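Local atomic coordinates of dephospho-CoA kinase (Mycobacterium paratuberculosis, PDB entry 6N39), a protein that probably phosphorylates the 3'-hydroxyl of dephospho-CoA with ATP, the last step of coenzyme A biosynthesis, and carries a C-terminal UPF0157 (GrpB) domain involved in its folding. Residues I235-R246 with E284-Y294; G33-V41 with V110-P121. One frame throughout, in Å; residues are numbered along the deposited sequence.

Contact 1 (I235-R246 with E284-Y294); sequences IVNRLKTASGHR and ELVEPLLAAGY
Arg238 leaves its helix with CG anti to the backbone N (chi1 175°) and bends at chi3 (-55°), which carries its guanidinium to the hydroxyl of Tyr294. Arg238 NH1 donates to Tyr294 OH over 3.0 Å, and the oxygen lies in the guanidinium plane. The same hydroxyl sits beside the CG2 branch of Ile235. The edge and one face of the Tyr294 ring meet different groups. Arg238 CD meets the ring at its edge, near CE1, while Leu239 CD2 lies over one face. This CH-pi contact puts Leu239 CD2 4.1 Å from the centroid of the Tyr294 ring. That methyl also touches Leu289 CD2 at 3.8 Å, the two leucines crossing at about a right angle.

Helices 235-243 and 286-291 run roughly antiparallel, their axes 9.2 Å apart at closest approach, and small side chains meet between them. Ala242 CB meets Ala292 CB at 3.9 Å, and the ring of Pro288 rests by its CB against Ala242 O. Next along, Leu285 CD2 fits between Ser243 and the CD of Arg246. Ser243 turns its OG back to Leu239 O, 2.8 Å away, so its hydroxyl is satisfied within its own helix.

At the far end Arg246, extended from CG to NE, crosses Glu284. Arg246 NE gives a nearly straight salt bridge of 2.7 Å to Glu284 OE1, on the anti lone pair. The guanidinium and carboxylate planes are almost perpendicular, so the bridge is single-pronged. A water links the same OE1 to His245 NE2.

The apolar middle thus lies between two unlike polar ends. Buried Arg238 also bonds Phe132 O through NE and Asp178 through NH2, and three bonded nitrogens would fix its guanidinium in rotation.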
loop_
_atom_site.group_PDB
_atom_site.type_symbol
_atom_site.label_atom_id
_atom_site.label_comp_id
_atom_site.label_asym_id
_atom_site.label_seq_id
_atom_site.Cartn_x
_atom_site.Cartn_y
_atom_site.Cartn_z
ATOM N N ILE A 235 1.422 3.636 2.544
ATOM C CA ILE A 235 0.157 4.162 2.030
ATOM C C ILE A 235 0.397 5.391 1.142
ATOM O O ILE A 235 -0.180 5.516 0.056
ATOM C CB ILE A 235 -0.794 4.479 3.200
ATOM C CG1 ILE A 235 -1.177 3.193 3.942
ATOM C CG2 ILE A 235 -2.025 5.234 2.693
ATOM C CD1 ILE A 235 -1.752 3.425 5.381
ATOM N N VAL A 236 1.229 6.321 1.611
ATOM C CA VAL A 236 1.556 7.528 0.855
ATOM C C VAL A 236 2.102 7.162 -0.518
ATOM O O VAL A 236 1.678 7.722 -1.535
ATOM C CB VAL A 236 2.560 8.401 1.636
ATOM C CG1 VAL A 236 3.193 9.462 0.703
ATOM C CG2 VAL A 236 1.885 9.072 2.848
ATOM N N ASN A 237 3.051 6.214 -0.570
ATOM C CA ASN A 237 3.617 5.816 -1.856
ATOM C C ASN A 237 2.547 5.220 -2.760
ATOM O O ASN A 237 2.474 5.541 -3.958
ATOM C CB ASN A 237 4.755 4.808 -1.651
ATOM C CG ASN A 237 5.995 5.436 -1.041
ATOM O OD1 ASN A 237 6.127 6.660 -0.992
ATOM N ND2 ASN A 237 6.923 4.595 -0.577
ATOM N N ARG A 238 1.719 4.324 -2.199
ATOM C CA ARG A 238 0.659 3.676 -2.970
ATOM C C ARG A 238 -0.307 4.701 -3.561
ATOM O O ARG A 238 -0.731 4.586 -4.722
ATOM C CB ARG A 238 -0.088 2.684 -2.065
ATOM C CG ARG A 238 -1.306 2.021 -2.700
ATOM C CD ARG A 238 -2.042 1.074 -1.691
ATOM N NE ARG A 238 -1.122 0.080 -1.126
ATOM C CZ ARG A 238 -1.000 -0.199 0.173
ATOM N NH1 ARG A 238 -1.796 0.389 1.080
ATOM N NH2 ARG A 238 -0.094 -1.093 0.562
ATOM N N LEU A 239 -0.644 5.723 -2.786
ATOM C CA LEU A 239 -1.597 6.721 -3.250
ATOM C C LEU A 239 -0.957 7.675 -4.262
ATOM O O LEU A 239 -1.620 8.097 -5.214
ATOM C CB LEU A 239 -2.175 7.497 -2.061
ATOM C CG LEU A 239 -3.040 6.729 -1.041
ATOM C CD1 LEU A 239 -3.364 7.602 0.209
ATOM C CD2 LEU A 239 -4.325 6.257 -1.678
ATOM N N LYS A 240 0.327 8.011 -4.095
ATOM C CA LYS A 240 1.016 8.800 -5.122
ATOM C C LYS A 240 0.986 8.077 -6.465
ATOM O O LYS A 240 0.626 8.659 -7.507
ATOM C CB LYS A 240 2.463 9.082 -4.689
ATOM C CG LYS A 240 2.577 10.172 -3.604
ATOM C CD LYS A 240 4.022 10.345 -3.118
ATOM C CE LYS A 240 4.973 10.891 -4.201
ATOM N NZ LYS A 240 4.737 12.308 -4.554
ATOM N N THR A 241 1.330 6.785 -6.446
ATOM C CA THR A 241 1.323 6.005 -7.674
ATOM C C THR A 241 -0.074 5.930 -8.268
ATOM O O THR A 241 -0.244 6.086 -9.483
ATOM C CB THR A 241 1.873 4.598 -7.410
ATOM O OG1 THR A 241 3.258 4.714 -7.063
ATOM C CG2 THR A 241 1.746 3.720 -8.663
ATOM N N ALA A 242 -1.092 5.715 -7.427
ATOM C CA ALA A 242 -2.453 5.591 -7.937
ATOM C C ALA A 242 -2.981 6.912 -8.496
ATOM O O ALA A 242 -3.780 6.913 -9.436
ATOM C CB ALA A 242 -3.387 5.071 -6.834
ATOM N N SER A 243 -2.560 8.040 -7.931
ATOM C CA SER A 243 -3.111 9.323 -8.339
ATOM C C SER A 243 -2.498 9.833 -9.624
ATOM O O SER A 243 -3.114 10.669 -10.302
ATOM C CB SER A 243 -2.900 10.352 -7.237
ATOM O OG SER A 243 -3.586 9.933 -6.074
ATOM N N GLY A 244 -1.289 9.384 -9.954
ATOM C CA GLY A 244 -0.766 9.761 -11.261
ATOM C C GLY A 244 -0.293 11.196 -11.274
ATOM O O GLY A 244 0.610 11.524 -10.512
ATOM N N HIS A 245 -0.882 12.060 -12.114
ATOM C CA HIS A 245 -0.550 13.481 -12.158
ATOM C C HIS A 245 -1.417 14.325 -11.229
ATOM O O HIS A 245 -1.156 15.520 -11.078
ATOM C CB HIS A 245 -0.726 14.033 -13.582
ATOM C CG HIS A 245 -2.157 14.063 -14.028
ATOM N ND1 HIS A 245 -2.873 12.914 -14.301
ATOM C CD2 HIS A 245 -3.016 15.094 -14.211
ATOM C CE1 HIS A 245 -4.101 13.239 -14.661
ATOM N NE2 HIS A 245 -4.214 14.554 -14.619
ATOM N N ARG A 246 -2.445 13.743 -10.626
ATOM C CA ARG A 246 -3.466 14.522 -9.942
ATOM C C ARG A 246 -3.129 14.851 -8.497
ATOM O O ARG A 246 -3.750 15.758 -7.939
ATOM C CB ARG A 246 -4.806 13.786 -9.990
ATOM C CG ARG A 246 -5.345 13.578 -11.424
ATOM C CD ARG A 246 -6.622 12.730 -11.360
ATOM N NE ARG A 246 -7.073 12.237 -12.653
ATOM C CZ ARG A 246 -6.626 11.118 -13.209
ATOM N NH1 ARG A 246 -5.695 10.393 -12.591
ATOM N NH2 ARG A 246 -7.089 10.746 -14.384
ATOM N N GLU A 284 -12.082 12.525 -10.663
ATOM C CA GLU A 284 -11.358 11.614 -11.549
ATOM C C GLU A 284 -10.627 10.520 -10.773
ATOM O O GLU A 284 -10.219 9.514 -11.367
ATOM C CB GLU A 284 -10.344 12.387 -12.407
ATOM C CG GLU A 284 -10.957 13.296 -13.464
ATOM C CD GLU A 284 -9.902 14.077 -14.265
ATOM O OE1 GLU A 284 -8.680 13.881 -14.047
ATOM O OE2 GLU A 284 -10.303 14.890 -15.113
ATOM N N LEU A 285 -10.410 10.709 -9.474
ATOM C CA LEU A 285 -9.667 9.679 -8.735
ATOM C C LEU A 285 -10.485 8.442 -8.299
ATOM O O LEU A 285 -9.916 7.544 -7.666
ATOM C CB LEU A 285 -9.016 10.302 -7.501
ATOM C CG LEU A 285 -7.813 11.197 -7.846
ATOM C CD1 LEU A 285 -7.344 11.955 -6.601
ATOM C CD2 LEU A 285 -6.670 10.356 -8.394
ATOM N N VAL A 286 -11.778 8.333 -8.612
ATOM C CA VAL A 286 -12.596 7.278 -7.994
ATOM C C VAL A 286 -12.113 5.891 -8.411
ATOM O O VAL A 286 -11.870 5.017 -7.568
ATOM C CB VAL A 286 -14.086 7.471 -8.334
ATOM C CG1 VAL A 286 -14.894 6.214 -7.985
ATOM C CG2 VAL A 286 -14.633 8.684 -7.602
ATOM N N GLU A 287 -11.970 5.660 -9.714
ATOM C CA GLU A 287 -11.570 4.326 -10.165
ATOM C C GLU A 287 -10.137 3.970 -9.773
ATOM O O GLU A 287 -9.908 2.835 -9.315
ATOM C CB GLU A 287 -11.779 4.193 -11.677
ATOM C CG GLU A 287 -13.245 4.141 -12.105
ATOM C CD GLU A 287 -14.032 3.044 -11.394
ATOM O OE1 GLU A 287 -14.886 3.377 -10.542
ATOM O OE2 GLU A 287 -13.791 1.849 -11.682
ATOM N N PRO A 288 -9.133 4.834 -9.950
ATOM C CA PRO A 288 -7.780 4.397 -9.561
ATOM C C PRO A 288 -7.632 4.218 -8.054
ATOM O O PRO A 288 -6.884 3.335 -7.625
ATOM C CB PRO A 288 -6.848 5.486 -10.124
ATOM C CG PRO A 288 -7.707 6.614 -10.564
ATOM C CD PRO A 288 -9.128 6.112 -10.695
ATOM N N LEU A 289 -8.347 4.987 -7.230
ATOM C CA LEU A 289 -8.256 4.750 -5.793
ATOM C C LEU A 289 -8.962 3.451 -5.403
ATOM O O LEU A 289 -8.484 2.720 -4.527
ATOM C CB LEU A 289 -8.821 5.940 -5.010
ATOM C CG LEU A 289 -7.947 7.208 -5.057
ATOM C CD1 LEU A 289 -8.485 8.298 -4.150
ATOM C CD2 LEU A 289 -6.496 6.915 -4.709
ATOM N N LEU A 290 -10.091 3.141 -6.048
ATOM C CA LEU A 290 -10.763 1.869 -5.800
ATOM C C LEU A 290 -9.866 0.693 -6.182
ATOM O O LEU A 290 -9.732 -0.270 -5.418
ATOM C CB LEU A 290 -12.092 1.816 -6.566
ATOM C CG LEU A 290 -12.920 0.526 -6.434
ATOM C CD1 LEU A 290 -13.405 0.306 -5.007
ATOM C CD2 LEU A 290 -14.112 0.513 -7.415
ATOM N N ALA A 291 -9.219 0.764 -7.359
ATOM C CA ALA A 291 -8.283 -0.287 -7.739
ATOM C C ALA A 291 -7.137 -0.390 -6.743
ATOM O O ALA A 291 -6.607 -1.482 -6.528
ATOM C CB ALA A 291 -7.726 -0.045 -9.155
ATOM N N ALA A 292 -6.750 0.722 -6.112
ATOM C CA ALA A 292 -5.665 0.670 -5.137
ATOM C C ALA A 292 -6.128 0.260 -3.743
ATOM O O ALA A 292 -5.289 0.179 -2.839
ATOM C CB ALA A 292 -4.949 2.020 -5.060
ATOM N N GLY A 293 -7.422 0.008 -3.541
ATOM C CA GLY A 293 -7.920 -0.526 -2.288
ATOM C C GLY A 293 -8.824 0.380 -1.462
ATOM O O GLY A 293 -9.108 0.045 -0.303
ATOM N N TYR A 294 -9.323 1.487 -2.021
ATOM C CA TYR A 294 -9.969 2.542 -1.232
ATOM C C TYR A 294 -11.294 2.968 -1.857
ATOM O O TYR A 294 -11.326 3.874 -2.702
ATOM C CB TYR A 294 -9.039 3.755 -1.100
ATOM C CG TYR A 294 -7.673 3.430 -0.525
ATOM C CD1 TYR A 294 -6.618 3.020 -1.354
ATOM C CD2 TYR A 294 -7.430 3.558 0.841
ATOM C CE1 TYR A 294 -5.371 2.705 -0.827
ATOM C CE2 TYR A 294 -6.192 3.270 1.377
ATOM C CZ TYR A 294 -5.163 2.839 0.547
ATOM O OH TYR A 294 -3.945 2.527 1.111
HETATM O O HOH W 1 -6.806 15.660 -14.965
#

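Contact 2 (G33-V41 with V110-P121); sequences GAVIVDGDV and VPADSVVVEDIP
Val35 and Val37 pair with strand 115-119 in the parallel sheet of the P-loop kinase fold, where strand 35-38 is the edge strand. Val35 N donates to Val115 O at 2.9 Å and Val117 N to Val35 O at 2.7 Å. Val37 N then reaches Val117 O, and Asp119 N reaches Val37 O.

Side chains alternate between the two sheet faces. On one, Val37 CG2 crosses to Val116 CG1, 3.6 Å away. Val35 sends CG2, the branch anti to its carbonyl carbon, tip to tip toward Val110 CG1 and also against Ser114 CB. Glu118 lies beside Val37 on this face, and its OE2 is paired with Arg11 and Arg103. On the other face Ile36 CD1 reaches Val117 CB, and Ala34 CB touches Val117 CG2. Helix 22-31 packs on Ile36 there through Ser26 and Ala30.

The second shell fixes both ends. At the start, Ser114 OG bonds Pro111 O at 2.6 Å within a type I turn, and two waters tie Gly33 O to Val115 N and to Ser114 OG. At the finish, Asp38 caps helix 39-45: its OD1 accepts from Val41 N, met from above the carboxylate plane, and weakly from Asp40 N. Asp119 points the same way as Asp38, and its OD1 forms a salt bridge with Lys22, predicted to bind ATP. Asp38 OD2 and Asp119 OD2 are 3.8 Å apart and not bonded to each other. A single water donates to both of these oxygens.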
loop_
_atom_site.group_PDB
_atom_site.type_symbol
_atom_site.label_atom_id
_atom_site.label_comp_id
_atom_site.label_asym_id
_atom_site.label_seq_id
_atom_site.Cartn_x
_atom_site.Cartn_y
_atom_site.Cartn_z
ATOM N N GLY A 33 -7.851 -20.829 -3.181
ATOM C CA GLY A 33 -8.625 -20.358 -4.309
ATOM C C GLY A 33 -8.102 -19.101 -4.991
ATOM O O GLY A 33 -8.783 -18.575 -5.879
ATOM N N ALA A 34 -6.923 -18.612 -4.616
ATOM C CA ALA A 34 -6.334 -17.465 -5.305
ATOM C C ALA A 34 -5.836 -17.848 -6.703
ATOM O O ALA A 34 -5.533 -19.009 -6.990
ATOM C CB ALA A 34 -5.171 -16.894 -4.498
ATOM N N VAL A 35 -5.738 -16.841 -7.571
ATOM C CA VAL A 35 -5.171 -16.980 -8.913
ATOM C C VAL A 35 -3.712 -16.544 -8.861
ATOM O O VAL A 35 -3.416 -15.397 -8.499
ATOM C CB VAL A 35 -5.944 -16.139 -9.940
ATOM C CG1 VAL A 35 -5.240 -16.167 -11.295
ATOM C CG2 VAL A 35 -7.379 -16.643 -10.053
ATOM N N ILE A 36 -2.804 -17.441 -9.253
ATOM C CA ILE A 36 -1.362 -17.194 -9.184
ATOM C C ILE A 36 -0.852 -16.732 -10.548
ATOM O O ILE A 36 -0.905 -17.487 -11.524
ATOM C CB ILE A 36 -0.596 -18.455 -8.743
ATOM C CG1 ILE A 36 -1.152 -19.023 -7.420
ATOM C CG2 ILE A 36 0.909 -18.146 -8.678
ATOM C CD1 ILE A 36 -1.384 -17.984 -6.324
ATOM N N VAL A 37 -0.295 -15.523 -10.617
ATOM C CA VAL A 37 0.405 -15.052 -11.806
ATOM C C VAL A 37 1.897 -15.051 -11.493
ATOM O O VAL A 37 2.383 -14.223 -10.713
ATOM C CB VAL A 37 -0.080 -13.664 -12.251
ATOM C CG1 VAL A 37 0.746 -13.169 -13.434
ATOM C CG2 VAL A 37 -1.546 -13.737 -12.628
ATOM N N ASP A 38 2.632 -15.967 -12.117
ATOM C CA ASP A 38 4.062 -16.147 -11.876
ATOM C C ASP A 38 4.798 -15.805 -13.169
ATOM O O ASP A 38 4.819 -16.604 -14.112
ATOM C CB ASP A 38 4.339 -17.575 -11.405
ATOM C CG ASP A 38 5.782 -17.789 -10.959
ATOM O OD1 ASP A 38 6.702 -17.231 -11.582
ATOM O OD2 ASP A 38 5.987 -18.541 -9.984
ATOM N N GLY A 39 5.409 -14.619 -13.207
ATOM C CA GLY A 39 6.024 -14.146 -14.438
ATOM C C GLY A 39 7.131 -15.052 -14.945
ATOM O O GLY A 39 7.286 -15.241 -16.156
ATOM N N ASP A 40 7.920 -15.625 -14.033
ATOM C CA ASP A 40 9.008 -16.501 -14.468
ATOM C C ASP A 40 8.463 -17.790 -15.067
ATOM O O ASP A 40 8.978 -18.279 -16.080
ATOM C CB ASP A 40 9.944 -16.804 -13.299
ATOM C CG ASP A 40 10.752 -15.593 -12.867
ATOM O OD1 ASP A 40 10.719 -14.558 -13.569
ATOM O OD2 ASP A 40 11.423 -15.678 -11.818
ATOM N N VAL A 41 7.405 -18.335 -14.470
ATOM C CA VAL A 41 6.775 -19.537 -15.010
ATOM C C VAL A 41 6.240 -19.272 -16.410
ATOM O O VAL A 41 6.435 -20.068 -17.334
ATOM C CB VAL A 41 5.661 -20.020 -14.068
ATOM C CG1 VAL A 41 4.778 -21.057 -14.762
ATOM C CG2 VAL A 41 6.272 -20.583 -12.800
ATOM N N VAL A 110 -10.509 -16.765 -15.446
ATOM C CA VAL A 110 -10.819 -17.129 -14.063
ATOM C C VAL A 110 -12.099 -16.430 -13.621
ATOM O O VAL A 110 -12.508 -15.446 -14.251
ATOM C CB VAL A 110 -9.661 -16.764 -13.122
ATOM C CG1 VAL A 110 -8.404 -17.557 -13.483
ATOM C CG2 VAL A 110 -9.410 -15.269 -13.188
ATOM N N PRO A 111 -12.750 -16.887 -12.547
ATOM C CA PRO A 111 -13.936 -16.183 -12.042
ATOM C C PRO A 111 -13.676 -14.704 -11.796
ATOM O O PRO A 111 -12.583 -14.296 -11.396
ATOM C CB PRO A 111 -14.246 -16.918 -10.733
ATOM C CG PRO A 111 -13.771 -18.329 -11.005
ATOM C CD PRO A 111 -12.514 -18.151 -11.824
ATOM N N ALA A 112 -14.716 -13.899 -12.019
ATOM C CA ALA A 112 -14.583 -12.450 -11.907
ATOM C C ALA A 112 -14.305 -12.000 -10.478
ATOM O O ALA A 112 -13.708 -10.938 -10.280
ATOM C CB ALA A 112 -15.843 -11.766 -12.434
ATOM N N ASP A 113 -14.724 -12.779 -9.471
ATOM C CA ASP A 113 -14.460 -12.418 -8.081
ATOM C C ASP A 113 -13.070 -12.843 -7.603
ATOM O O ASP A 113 -12.810 -12.786 -6.398
ATOM C CB ASP A 113 -15.530 -13.021 -7.154
ATOM C CG ASP A 113 -15.463 -14.549 -7.084
ATOM O OD1 ASP A 113 -14.920 -15.176 -8.015
ATOM O OD2 ASP A 113 -15.961 -15.122 -6.099
ATOM N N SER A 114 -12.181 -13.253 -8.503
ATOM C CA SER A 114 -10.902 -13.814 -8.095
ATOM C C SER A 114 -10.011 -12.764 -7.429
ATOM O O SER A 114 -10.120 -11.557 -7.679
ATOM C CB SER A 114 -10.168 -14.397 -9.300
ATOM O OG SER A 114 -10.872 -15.492 -9.848
ATOM N N VAL A 115 -9.108 -13.251 -6.573
ATOM C CA VAL A 115 -7.974 -12.476 -6.080
ATOM C C VAL A 115 -6.735 -12.943 -6.833
ATOM O O VAL A 115 -6.490 -14.152 -6.938
ATOM C CB VAL A 115 -7.790 -12.655 -4.563
ATOM C CG1 VAL A 115 -6.576 -11.865 -4.092
ATOM C CG2 VAL A 115 -9.085 -12.274 -3.797
ATOM N N VAL A 116 -5.952 -12.001 -7.360
ATOM C CA VAL A 116 -4.775 -12.321 -8.167
ATOM C C VAL A 116 -3.543 -12.129 -7.296
ATOM O O VAL A 116 -3.307 -11.032 -6.782
ATOM C CB VAL A 116 -4.695 -11.440 -9.428
ATOM C CG1 VAL A 116 -3.425 -11.752 -10.234
ATOM C CG2 VAL A 116 -5.923 -11.646 -10.296
ATOM N N VAL A 117 -2.748 -13.180 -7.137
ATOM C CA VAL A 117 -1.488 -13.095 -6.409
ATOM C C VAL A 117 -0.348 -13.125 -7.420
ATOM O O VAL A 117 -0.185 -14.110 -8.153
ATOM C CB VAL A 117 -1.355 -14.235 -5.387
ATOM C CG1 VAL A 117 0.029 -14.189 -4.712
ATOM C CG2 VAL A 117 -2.462 -14.135 -4.360
ATOM N N GLU A 118 0.458 -12.061 -7.460
ATOM C CA GLU A 118 1.541 -11.945 -8.431
ATOM C C GLU A 118 2.889 -12.163 -7.753
ATOM O O GLU A 118 3.303 -11.364 -6.903
ATOM C CB GLU A 118 1.507 -10.580 -9.117
ATOM C CG GLU A 118 0.147 -10.208 -9.654
ATOM C CD GLU A 118 0.229 -9.260 -10.837
ATOM O OE1 GLU A 118 1.136 -9.443 -11.683
ATOM O OE2 GLU A 118 -0.615 -8.340 -10.918
ATOM N N ASP A 119 3.581 -13.223 -8.162
ATOM C CA ASP A 119 4.910 -13.556 -7.661
ATOM C C ASP A 119 5.936 -12.738 -8.436
ATOM O O ASP A 119 6.170 -12.977 -9.625
ATOM C CB ASP A 119 5.157 -15.055 -7.810
ATOM C CG ASP A 119 6.479 -15.515 -7.197
ATOM O OD1 ASP A 119 7.466 -14.746 -7.188
ATOM O OD2 ASP A 119 6.525 -16.677 -6.732
ATOM N N ILE A 120 6.550 -11.773 -7.766
ATOM C CA ILE A 120 7.510 -10.880 -8.400
ATOM C C ILE A 120 8.799 -10.916 -7.588
ATOM O O ILE A 120 8.888 -10.279 -6.529
ATOM C CB ILE A 120 6.921 -9.471 -8.518
ATOM C CG1 ILE A 120 5.654 -9.558 -9.364
ATOM C CG2 ILE A 120 7.939 -8.512 -9.133
ATOM C CD1 ILE A 120 4.735 -8.451 -9.167
ATOM N N PRO A 121 9.806 -11.671 -8.022
ATOM C CA PRO A 121 10.979 -11.890 -7.160
ATOM C C PRO A 121 11.809 -10.638 -6.895
ATOM O O PRO A 121 12.462 -10.579 -5.846
ATOM C CB PRO A 121 11.787 -12.955 -7.920
ATOM C CG PRO A 121 11.270 -12.911 -9.334
ATOM C CD PRO A 121 9.826 -12.517 -9.226
HETATM O O HOH W 2 -9.508 -15.840 -5.470
HETATM O O HOH W 3 -10.215 -17.975 -8.561
HETATM O O HOH W 4 4.745 -12.130 -11.939
HETATM O O HOH W 5 4.825 -18.442 -7.381
#

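In the fold
From the N terminus, strand 10-16 and helix 22-31 lead into 33-41, the first half of contact 2. A mostly helical excursion of 68 residues follows, and contact 2 closes it when 110-121 returns between strands 35-38 and 10-16. The chain then completes the kinase sheet with strands 135-139 and 179-182 and runs through helix 187-210 into the UPF0157 region. Contact 1 opens there and closes a shorter loop, which holds strands 249-253 and 270-276. The two contacts follow in series, neither nested nor crossed. The centres of contact 1 and contact 2 lie about 21 Å apart, without touching. Contact 2 adds edge strand 35-38 to strand 115-119; contact 1 joins two helices beside the mixed sheet.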